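PDB 1X0G: IscA, which binds a [2Fe-2S] cluster and probably serves as a scaffold on which iron-sulfur clusters are assembled. Local coordinates for residues V2-T5 against P6-Q10; A68-A71 against E72-G76. All coordinates share one frame; numbering follows the deposited sequence.

Contact 1: residues V2-T5 against P6-Q10; sequences VELT and PAAIQ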
ATOM      1  N   VAL C   2     -22.223  12.278  -5.080  1.00 86.72           N
ATOM      2  CA  VAL C   2     -21.549  13.268  -4.238  1.00 84.25           C
ATOM      3  C   VAL C   2     -22.327  14.500  -3.794  1.00 82.81           C
ATOM      4  O   VAL C   2     -22.667  15.371  -4.569  1.00 81.80           O
ATOM      5  CB  VAL C   2     -20.227  13.661  -4.802  1.00 83.89           C
ATOM      6  CG1 VAL C   2     -19.562  14.680  -3.918  1.00 81.71           C
ATOM      7  CG2 VAL C   2     -19.415  12.427  -4.822  1.00 84.94           C
ATOM      8  N   GLU C   3     -22.523  14.586  -2.492  1.00 81.17           N
ATOM      9  CA  GLU C   3     -23.342  15.615  -1.953  1.00 79.83           C
ATOM     10  C   GLU C   3     -22.652  16.380  -0.846  1.00 78.00           C
ATOM     11  O   GLU C   3     -21.975  15.795  -0.006  1.00 77.94           O
ATOM     12  CB  GLU C   3     -24.613  14.971  -1.437  1.00 80.27           C
ATOM     13  CG  GLU C   3     -25.581  14.637  -2.536  1.00 81.89           C
ATOM     14  CD  GLU C   3     -26.965  14.563  -1.988  1.00 86.25           C
ATOM     15  OE1 GLU C   3     -27.079  14.414  -0.725  1.00 88.07           O
ATOM     16  OE2 GLU C   3     -27.924  14.668  -2.802  1.00 87.05           O
ATOM     17  N   LEU C   4     -22.845  17.693  -0.838  1.00 76.12           N
ATOM     18  CA  LEU C   4     -22.389  18.499   0.274  1.00 73.63           C
ATOM     19  C   LEU C   4     -23.515  19.075   1.055  1.00 72.13           C
ATOM     20  O   LEU C   4     -24.477  19.607   0.466  1.00 72.00           O
ATOM     21  CB  LEU C   4     -21.515  19.618  -0.212  1.00 73.69           C
ATOM     22  CG  LEU C   4     -20.123  19.007  -0.190  1.00 74.57           C
ATOM     23  CD1 LEU C   4     -19.868  18.464  -1.569  1.00 76.82           C
ATOM     24  CD2 LEU C   4     -19.093  20.022   0.185  1.00 73.42           C
ATOM     25  N   THR C   5     -23.394  18.986   2.376  1.00 69.22           N
ATOM     26  CA  THR C   5     -24.346  19.644   3.250  1.00 68.46           C
ATOM     27  C   THR C   5     -23.996  21.101   3.266  1.00 68.15           C
ATOM     28  O   THR C   5     -22.827  21.432   3.108  1.00 68.45           O
ATOM     29  CB  THR C   5     -24.260  19.143   4.657  1.00 67.70           C
ATOM     30  OG1 THR C   5     -22.921  19.373   5.143  1.00 67.79           O
ATOM     31  CG2 THR C   5     -24.631  17.683   4.678  1.00 66.06           C
ATOM     32  N   PRO C   6     -24.990  21.976   3.443  1.00 67.63           N
ATOM     33  CA  PRO C   6     -24.647  23.393   3.556  1.00 67.92           C
ATOM     34  C   PRO C   6     -23.609  23.581   4.657  1.00 67.92           C
ATOM     35  O   PRO C   6     -22.656  24.307   4.469  1.00 68.62           O
ATOM     36  CB  PRO C   6     -25.976  24.059   3.924  1.00 66.66           C
ATOM     37  CG  PRO C   6     -26.972  23.162   3.385  1.00 66.17           C
ATOM     38  CD  PRO C   6     -26.438  21.764   3.547  1.00 67.77           C
ATOM     39  N   ALA C   7     -23.751  22.886   5.772  1.00 68.10           N
ATOM     40  CA  ALA C   7     -22.709  22.921   6.795  1.00 68.20           C
ATOM     41  C   ALA C   7     -21.282  22.779   6.182  1.00 67.83           C
ATOM     42  O   ALA C   7     -20.444  23.705   6.320  1.00 67.88           O
ATOM     43  CB  ALA C   7     -23.001  21.880   7.934  1.00 68.12           C
ATOM     44  N   ALA C   8     -21.020  21.675   5.466  1.00 67.33           N
ATOM     45  CA  ALA C   8     -19.761  21.556   4.659  1.00 66.78           C
ATOM     46  C   ALA C   8     -19.494  22.763   3.654  1.00 66.64           C
ATOM     47  O   ALA C   8     -18.407  23.320   3.588  1.00 66.31           O
ATOM     48  CB  ALA C   8     -19.709  20.223   3.995  1.00 65.38           C
ATOM     49  N   ILE C   9     -20.507  23.227   2.943  1.00 67.40           N
ATOM     50  CA  ILE C   9     -20.341  24.403   2.066  1.00 68.06           C
ATOM     51  C   ILE C   9     -19.846  25.628   2.793  1.00 68.35           C
ATOM     52  O   ILE C   9     -18.962  26.340   2.319  1.00 68.44           O
ATOM     53  CB  ILE C   9     -21.655  24.807   1.402  1.00 67.81           C
ATOM     54  CG1 ILE C   9     -22.188  23.679   0.545  1.00 68.40           C
ATOM     55  CG2 ILE C   9     -21.455  26.037   0.548  1.00 67.99           C
ATOM     56  CD1 ILE C   9     -21.294  23.396  -0.653  1.00 70.69           C
ATOM     57  N   GLN C  10     -20.456  25.860   3.943  1.00 69.26           N
ATOM     58  CA  GLN C  10     -20.213  27.028   4.782  1.00 70.32           C
ATOM     59  C   GLN C  10     -18.789  27.015   5.262  1.00 70.34           C
ATOM     60  O   GLN C  10     -18.120  28.047   5.250  1.00 70.55           O
ATOM     61  CB  GLN C  10     -21.186  27.009   5.975  1.00 70.83           C
ATOM     62  CG  GLN C  10     -20.956  27.997   7.119  1.00 73.03           C
ATOM     63  CD  GLN C  10     -22.288  28.308   7.810  1.00 78.45           C
ATOM     64  OE1 GLN C  10     -23.210  27.474   7.779  1.00 80.72           O
ATOM     65  NE2 GLN C  10     -22.417  29.519   8.399  1.00 79.94           N
TER
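Thr5 OG1 has two hydrogen-bond partners: it accepts the amide hydrogen of Ala8 N at 3.0 Å, nearly straight at 170°, and is also hydrogen-bonded to Asp80 OD1 on strand 78-82. The hydroxyl reaches the open helix end because it sits between the backbone N and the carbonyl carbon (chi1 59°). The capping bond also draws OG1 to 3.5 Å from Ala8 CB. The residue's own carbonyl starts the helical ladder, Thr5 O taking Ile9 N at 2.9 Å and in the carbonyl plane. Replacing the threonine by a valine would probably leave Ala8 N without its capping acceptor and Asp80 without this partner. The buried side chains Leu4, Ala8 and Ile9 make the apolar part of the contact. Leu4 and Ile9 cross at about a right angle, Ile9 CD1 resting 3.8 Å from Leu4 CB, and Leu4 CD2 lies 3.9 Å from the methyl CB of Ala8. Ile64 and Trp62 of strand 62-66 extend this apolar patch, touching Leu4 and Ile9 respectively. This is a threonine N-cap, with proline as the first helical residue, where strand 3-4 passes into helix 6-15.

Contact 2: residues A68-A71 against E72-G76; sequences AEAA and ELLRG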
ATOM      1  N   ALA C  68     -11.060  10.610 -11.283  1.00 70.37           N
ATOM      2  CA  ALA C  68     -11.726   9.539 -12.069  1.00 71.84           C
ATOM      3  C   ALA C  68     -11.409   8.104 -11.662  1.00 72.33           C
ATOM      4  O   ALA C  68     -12.271   7.226 -11.741  1.00 73.91           O
ATOM      5  CB  ALA C  68     -11.502   9.726 -13.549  1.00 69.99           C
ATOM      6  N   GLU C  69     -10.205   7.856 -11.199  1.00 72.40           N
ATOM      7  CA  GLU C  69      -9.886   6.489 -10.806  1.00 73.34           C
ATOM      8  C   GLU C  69     -10.542   6.105  -9.496  1.00 71.79           C
ATOM      9  O   GLU C  69     -10.680   4.947  -9.149  1.00 72.69           O
ATOM     10  CB  GLU C  69      -8.370   6.198 -10.833  1.00 74.86           C
ATOM     11  CG  GLU C  69      -7.443   7.423 -11.139  1.00 80.86           C
ATOM     12  CD  GLU C  69      -7.424   8.430  -9.939  1.00 85.22           C
ATOM     13  OE1 GLU C  69      -7.342   9.668 -10.183  1.00 85.77           O
ATOM     14  OE2 GLU C  69      -7.519   7.948  -8.777  1.00 81.99           O
ATOM     15  N   ALA C  70     -11.041   7.085  -8.794  1.00 70.32           N
ATOM     16  CA  ALA C  70     -11.678   6.803  -7.546  1.00 68.12           C
ATOM     17  C   ALA C  70     -13.182   6.902  -7.633  1.00 66.55           C
ATOM     18  O   ALA C  70     -13.848   6.661  -6.683  1.00 65.90           O
ATOM     19  CB  ALA C  70     -11.141   7.724  -6.527  1.00 68.16           C
ATOM     20  N   ALA C  71     -13.707   7.267  -8.778  1.00 67.06           N
ATOM     21  CA  ALA C  71     -15.143   7.216  -9.046  1.00 68.45           C
ATOM     22  C   ALA C  71     -15.892   6.084  -8.332  1.00 68.67           C
ATOM     23  O   ALA C  71     -16.947   6.311  -7.685  1.00 68.77           O
ATOM     24  CB  ALA C  71     -15.375   7.090 -10.589  1.00 67.68           C
ATOM     25  N   GLU C  72     -15.357   4.873  -8.499  1.00 68.83           N
ATOM     26  CA  GLU C  72     -15.948   3.643  -8.010  1.00 70.05           C
ATOM     27  C   GLU C  72     -15.973   3.646  -6.488  1.00 69.54           C
ATOM     28  O   GLU C  72     -16.910   3.152  -5.838  1.00 69.82           O
ATOM     29  CB  GLU C  72     -15.105   2.469  -8.485  1.00 71.17           C
ATOM     30  CG  GLU C  72     -13.886   2.867  -9.404  1.00 77.55           C
ATOM     31  CD  GLU C  72     -13.507   1.734 -10.432  1.00 84.30           C
ATOM     32  OE1 GLU C  72     -13.752   0.528 -10.138  1.00 89.58           O
ATOM     33  OE2 GLU C  72     -12.966   2.037 -11.528  1.00 82.43           O
ATOM     34  N   LEU C  73     -14.927   4.206  -5.911  1.00 68.71           N
ATOM     35  CA  LEU C  73     -14.837   4.272  -4.478  1.00 68.57           C
ATOM     36  C   LEU C  73     -15.702   5.383  -3.860  1.00 69.77           C
ATOM     37  O   LEU C  73     -15.955   5.320  -2.652  1.00 71.18           O
ATOM     38  CB  LEU C  73     -13.410   4.429  -4.031  1.00 66.62           C
ATOM     39  CG  LEU C  73     -12.444   3.349  -4.491  1.00 62.74           C
ATOM     40  CD1 LEU C  73     -11.017   3.861  -4.116  1.00 60.76           C
ATOM     41  CD2 LEU C  73     -12.686   2.108  -3.760  1.00 53.37           C
ATOM     42  N   LEU C  74     -16.192   6.341  -4.658  1.00 69.53           N
ATOM     43  CA  LEU C  74     -16.737   7.585  -4.103  1.00 69.98           C
ATOM     44  C   LEU C  74     -18.119   7.911  -4.587  1.00 71.29           C
ATOM     45  O   LEU C  74     -18.735   8.815  -4.015  1.00 71.87           O
ATOM     46  CB  LEU C  74     -15.856   8.811  -4.408  1.00 68.37           C
ATOM     47  CG  LEU C  74     -14.434   8.882  -3.850  1.00 69.03           C
ATOM     48  CD1 LEU C  74     -13.677  10.093  -4.324  1.00 63.94           C
ATOM     49  CD2 LEU C  74     -14.266   8.732  -2.330  1.00 64.20           C
ATOM     50  N   ARG C  75     -18.592   7.242  -5.649  1.00 72.30           N
ATOM     51  CA  ARG C  75     -19.942   7.463  -6.187  1.00 72.97           C
ATOM     52  C   ARG C  75     -20.963   7.616  -5.040  1.00 73.22           C
ATOM     53  O   ARG C  75     -21.075   6.726  -4.205  1.00 73.67           O
ATOM     54  CB  ARG C  75     -20.317   6.297  -7.084  1.00 72.79           C
ATOM     55  CG  ARG C  75     -21.635   6.501  -7.906  1.00 78.78           C
ATOM     56  CD  ARG C  75     -21.675   5.694  -9.234  1.00 84.64           C
ATOM     57  NE  ARG C  75     -20.402   5.807  -9.999  1.00 89.45           N
ATOM     58  CZ  ARG C  75     -20.169   6.685 -10.989  1.00 90.23           C
ATOM     59  NH1 ARG C  75     -21.126   7.533 -11.379  1.00 91.32           N
ATOM     60  NH2 ARG C  75     -18.980   6.717 -11.599  1.00 89.28           N
ATOM     61  N   GLY C  76     -21.679   8.745  -4.961  1.00 73.06           N
ATOM     62  CA  GLY C  76     -22.697   8.911  -3.912  1.00 72.84           C
ATOM     63  C   GLY C  76     -22.205   9.268  -2.501  1.00 73.04           C
ATOM     64  O   GLY C  76     -22.985   9.352  -1.536  1.00 73.85           O
TER
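Arg75 runs back beside Ala71, and its side chain can be followed outward from CB, which lies 3.4 Å from Ala71 O. CG is anti to the backbone N (chi1 -171°), and a bend at chi3 (-46°) then turns the chain so that NE passes 4.2 Å from the same oxygen. At the tip NH2 comes to 3.8 Å from Ala71 CB, the methyl meeting the guanidinium obliquely. Beside this chain, the backbone does the polar work: Ala71 O accepts from Arg75 N at 2.8 Å and from Leu74 N at 3.1 Å. The two donors arrive differently, the first tilted 20° from the carbonyl plane and the second well above it, as the short helix 71-74 gives out and Arg75 leaves helical geometry. Elsewhere in the turn, Leu74 CD1 lies 4.1 Å from Ala70 CB, while its side chain also packs on Ile30, Val32 and Tyr42 of the neighbouring strands. Leu73 lies on Val32 and Trp40, and it also meets Pro34 of the third subunit. The peptide groups thus supply the hydrogen bonds that close the turn, the leucines bury its apolar side, and the exposed arginine adds a van der Waals contact rather than a charge pair with these neighbours.

How the contacts relate
Contacts 1 and 2 illustrate two local helical settings: 2-5 with 6-10 opens a helix with a side-chain cap, whereas 68-71 with 72-76 spans the whole of the short helix 71-74, where backbone groups make the hydrogen bonds. Their centres lie 18 Å apart, yet they meet where Val2 CG2 packs 3.8 Å from Leu74 O. Strand 62-66, which packs on contact 1 and touches Val2 through Ile66, runs on into the loop that opens contact 2. The chain leaving contact 2 enters strand 78-82, which pairs in parallel with strand 3-4. Neither contact belongs to the cluster pocket of Cys37, Cys101 and Cys103; the Leu73 side chain is about 13 Å from the bound sodium ion.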